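Local coordinates for putative exported protein (Aeromonas hydrophila subsp. hydrophila, PDB 4PJ2), which probably inhibits invertebrate-type (i-type) lysozyme in the bacterial periplasm and carries a bound magnesium ion, at residues G59-K65 and L77-S83. Sequence-based numbering, arbitrary orientation. Where two conformers were deposited one is given.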
ATOM      1  N   GLY A  59       2.334  -1.765  -1.348  1.00 15.84           N
ATOM      2  CA  GLY A  59       2.128  -0.603  -0.526  1.00 16.87           C
ATOM      3  C   GLY A  59       3.145  -0.588   0.573  1.00 17.92           C
ATOM      4  O   GLY A  59       4.225  -1.158   0.439  1.00 19.40           O
ATOM      5  N   SER A  60       2.796   0.070   1.660  1.00 18.45           N
ATOM      6  CA  SER A  60       3.648   0.213   2.833  0.50 18.95           C
ATOM      7  C   SER A  60       3.145  -0.667   3.976  1.00 18.24           C
ATOM      8  O   SER A  60       1.933  -0.834   4.155  1.00 18.25           O
ATOM      9  CB  SER A  60       3.616   1.664   3.309  0.50 20.84           C
ATOM     10  OG  SER A  60       3.758   2.562   2.233  0.50 22.60           O
ATOM     11  N   ILE A  61       4.054  -1.201   4.773  1.00 16.69           N
ATOM     12  CA  ILE A  61       3.635  -1.979   5.920  1.00 15.64           C
ATOM     13  C   ILE A  61       2.956  -1.045   6.894  1.00 17.77           C
ATOM     14  O   ILE A  61       3.501   0.004   7.262  1.00 19.83           O
ATOM     15  CB  ILE A  61       4.817  -2.654   6.588  1.00 15.09           C
ATOM     16  CG1 ILE A  61       5.441  -3.683   5.633  1.00 15.21           C
ATOM     17  CG2 ILE A  61       4.379  -3.316   7.886  1.00 15.60           C
ATOM     18  CD1 ILE A  61       6.623  -4.440   6.203  1.00 15.79           C
ATOM     19  N   LYS A  62       1.753  -1.430   7.298  1.00 17.94           N
ATOM     20  CA  LYS A  62       0.908  -0.620   8.152  1.00 20.73           C
ATOM     21  C   LYS A  62       1.001  -1.080   9.598  1.00 22.12           C
ATOM     22  O   LYS A  62       1.039  -0.258  10.505  1.00 24.94           O
ATOM     23  CB  LYS A  62      -0.531  -0.727   7.659  1.00 23.18           C
ATOM     24  CG  LYS A  62      -1.526   0.107   8.456  1.00 26.24           C
ATOM     25  CD  LYS A  62      -2.976  -0.294   8.178  1.00 29.68           C
ATOM     26  CE  LYS A  62      -3.950   0.356   9.164  1.00 32.14           C
ATOM     27  NZ  LYS A  62      -5.252  -0.349   9.178  1.00 33.79           N
ATOM     28  N   GLU A  63       1.019  -2.391   9.815  1.00 20.93           N
ATOM     29  CA  GLU A  63       1.060  -2.928  11.174  1.00 22.25           C
ATOM     30  C   GLU A  63       1.412  -4.411  11.162  1.00 19.71           C
ATOM     31  O   GLU A  63       1.242  -5.098  10.150  1.00 18.76           O
ATOM     32  CB  GLU A  63      -0.268  -2.698  11.890  1.00 27.19           C
ATOM     33  CG  GLU A  63      -1.389  -3.573  11.406  1.00 30.81           C
ATOM     34  CD  GLU A  63      -2.674  -3.365  12.200  1.00 35.10           C
ATOM     35  OE1 GLU A  63      -3.741  -3.287  11.561  1.00 37.37           O
ATOM     36  OE2 GLU A  63      -2.626  -3.291  13.451  1.00 36.49           O
ATOM     37  N   LEU A  64       1.895  -4.880  12.306  1.00 19.53           N
ATOM     38  CA  LEU A  64       2.160  -6.295  12.543  1.00 18.86           C
ATOM     39  C   LEU A  64       1.181  -6.740  13.617  1.00 19.39           C
ATOM     40  O   LEU A  64       0.962  -6.019  14.597  1.00 20.62           O
ATOM     41  CB  LEU A  64       3.576  -6.512  13.069  1.00 18.52           C
ATOM     42  CG  LEU A  64       4.683  -5.912  12.209  1.00 19.46           C
ATOM     43  CD1 LEU A  64       6.023  -6.261  12.839  1.00 21.30           C
ATOM     44  CD2 LEU A  64       4.632  -6.395  10.761  1.00 18.47           C
ATOM     45  N   LYS A  65       0.622  -7.932  13.443  1.00 19.11           N
ATOM     46  CA  LYS A  65      -0.243  -8.525  14.459  1.00 20.26           C
ATOM     47  C   LYS A  65       0.252  -9.915  14.810  1.00 20.87           C
ATOM     48  O   LYS A  65       0.785 -10.630  13.962  1.00 20.66           O
ATOM     49  CB  LYS A  65      -1.682  -8.624  13.954  1.00 22.01           C
ATOM     50  CG  LYS A  65      -2.313  -7.321  13.520  1.00 25.34           C
ATOM     51  CD  LYS A  65      -3.699  -7.591  12.937  1.00 28.41           C
ATOM     52  CE  LYS A  65      -4.415  -6.315  12.549  1.00 31.19           C
ATOM     53  NZ  LYS A  65      -4.956  -5.584  13.729  1.00 32.50           N
ATOM     54  N   LEU A  77       2.179 -14.726  12.784  1.00 17.84           N
ATOM     55  CA  LEU A  77       2.490 -13.346  12.470  1.00 16.58           C
ATOM     56  C   LEU A  77       1.696 -12.918  11.271  1.00 17.25           C
ATOM     57  O   LEU A  77       1.673 -13.620  10.263  1.00 18.30           O
ATOM     58  CB  LEU A  77       3.981 -13.222  12.154  1.00 16.61           C
ATOM     59  CG  LEU A  77       4.439 -11.868  11.602  1.00 15.73           C
ATOM     60  CD1 LEU A  77       4.329 -10.746  12.609  1.00 17.41           C
ATOM     61  CD2 LEU A  77       5.864 -11.988  11.078  1.00 15.96           C
ATOM     62  N   ILE A  78       1.061 -11.762  11.383  1.00 16.50           N
ATOM     63  CA  ILE A  78       0.335 -11.177  10.256  1.00 16.60           C
ATOM     64  C   ILE A  78       0.969  -9.846   9.927  1.00 15.36           C
ATOM     65  O   ILE A  78       1.101  -8.986  10.783  1.00 17.09           O
ATOM     66  CB  ILE A  78      -1.173 -11.004  10.544  1.00 17.95           C
ATOM     67  CG1 ILE A  78      -1.782 -12.356  10.917  1.00 19.56           C
ATOM     68  CG2 ILE A  78      -1.861 -10.401   9.305  1.00 18.38           C
ATOM     69  CD1 ILE A  78      -1.929 -12.605  12.414  1.00 21.53           C
ATOM     70  N   VAL A  79       1.401  -9.698   8.676  1.00 14.17           N
ATOM     71  CA  VAL A  79       1.965  -8.446   8.192  1.00 13.57           C
ATOM     72  C   VAL A  79       0.925  -7.784   7.300  1.00 14.02           C
ATOM     73  O   VAL A  79       0.526  -8.358   6.290  1.00 14.69           O
ATOM     74  CB  VAL A  79       3.281  -8.659   7.412  1.00 13.49           C
ATOM     75  CG1 VAL A  79       3.845  -7.327   6.939  1.00 14.28           C
ATOM     76  CG2 VAL A  79       4.308  -9.382   8.278  1.00 13.62           C
ATOM     77  N   VAL A  80       0.469  -6.597   7.700  1.00 13.58           N
ATOM     78  CA  VAL A  80      -0.588  -5.882   6.986  1.00 14.34           C
ATOM     79  C   VAL A  80       0.028  -4.758   6.183  1.00 14.04           C
ATOM     80  O   VAL A  80       0.813  -3.988   6.703  1.00 15.03           O
ATOM     81  CB  VAL A  80      -1.640  -5.295   7.950  1.00 15.33           C
ATOM     82  CG1 VAL A  80      -2.752  -4.628   7.142  1.00 16.20           C
ATOM     83  CG2 VAL A  80      -2.198  -6.376   8.858  1.00 16.51           C
ATOM     84  N   VAL A  81      -0.364  -4.667   4.921  1.00 14.00           N
ATOM     85  CA  VAL A  81       0.194  -3.701   3.983  1.00 14.52           C
ATOM     86  C   VAL A  81      -0.931  -2.863   3.388  1.00 15.85           C
ATOM     87  O   VAL A  81      -1.961  -3.407   3.006  1.00 16.51           O
ATOM     88  CB  VAL A  81       0.956  -4.425   2.851  1.00 14.53           C
ATOM     89  CG1 VAL A  81       1.478  -3.458   1.789  1.00 15.95           C
ATOM     90  CG2 VAL A  81       2.127  -5.202   3.443  1.00 14.38           C
ATOM     91  N   GLU A  82      -0.706  -1.556   3.299  1.00 16.67           N
ATOM     92  CA  GLU A  82      -1.691  -0.590   2.801  0.53 17.54           C
ATOM     93  C   GLU A  82      -1.244  -0.059   1.436  1.00 16.98           C
ATOM     94  O   GLU A  82      -0.154   0.489   1.320  1.00 17.40           O
ATOM     95  CB  GLU A  82      -1.806   0.569   3.808  0.53 19.10           C
ATOM     96  CG  GLU A  82      -2.552   1.825   3.336  0.53 20.48           C
ATOM     97  CD  GLU A  82      -2.567   2.932   4.385  0.53 22.42           C
ATOM     98  OE1 GLU A  82      -1.579   3.695   4.477  0.53 24.33           O
ATOM     99  OE2 GLU A  82      -3.571   3.040   5.120  0.53 22.89           O
ATOM    100  N   SER A  83      -2.102  -0.176   0.429  1.00 16.96           N
ATOM    101  CA  SER A  83      -1.818   0.349  -0.904  1.00 18.04           C
ATOM    102  C   SER A  83      -1.561   1.836  -0.859  1.00 18.49           C
ATOM    103  O   SER A  83      -2.234   2.568  -0.105  1.00 19.89           O
ATOM    104  CB  SER A  83      -2.990   0.101  -1.847  1.00 20.20           C
ATOM    105  OG  SER A  83      -2.724   0.748  -3.080  1.00 19.56           O
TER
HETATM  106  O   HOH W   1       1.136   3.090   1.171  1.00 26.37           O
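Gly59 brings its main chain directly against the opposite strand: having no side chain, it can set its CA 3.1 Å from Glu82 O in a CA-H...O contact, and it takes a backbone conformation open chiefly to glycine. Ser60 then pairs with Glu82 through two backbone hydrogen bonds, while its small hydroxyl, also bonded to Ala27 O, shares a water with Glu82 O. Ile61 turns to the face shared with Leu64, Val79 and Val81. With CG1 beside the backbone N (chi1 -65°), its extended branch crosses Val79 obliquely, CD1 lying 4.1 Å from Val79 CG1, and beta-branched residues suit both extended chains.

Regular pairing breaks at Lys62 and Glu63, which both face Val80. Lys62 N gives a nearly straight bond (172°) to Val80 O, and Glu63 O receives Val80 N. At Lys62 psi turns from the extended to a helix-like value; its CB starts toward strand 77-82, but the long chain leads away to pack on an apolar side chain of the other protein chain. Glu63 CG packs alongside Val80, 3.9 Å from its CB; beyond these carbons Glu63 OE2 and Lys65 NZ form a salt bridge at 3.3 Å, a weak hydrogen bond.

Leu64 returns to the Ile61 face beside Val79, Leu64 CD2 lying 3.9 Å from Val79 CG2; Val19 of strand 16-21 packs on both Leu64 and Ile61. Lys65 closes the pairing with two bonds to Ile78, and helix 118-123 borders both residues. Together the strands form an antiparallel beta hairpin interrupted by a classic bulge; its connection supplies the magnesium ligands Asp68, Asn70, Asp72 and Gln74, and Glu76, starting the second strand, completes the protein ligands.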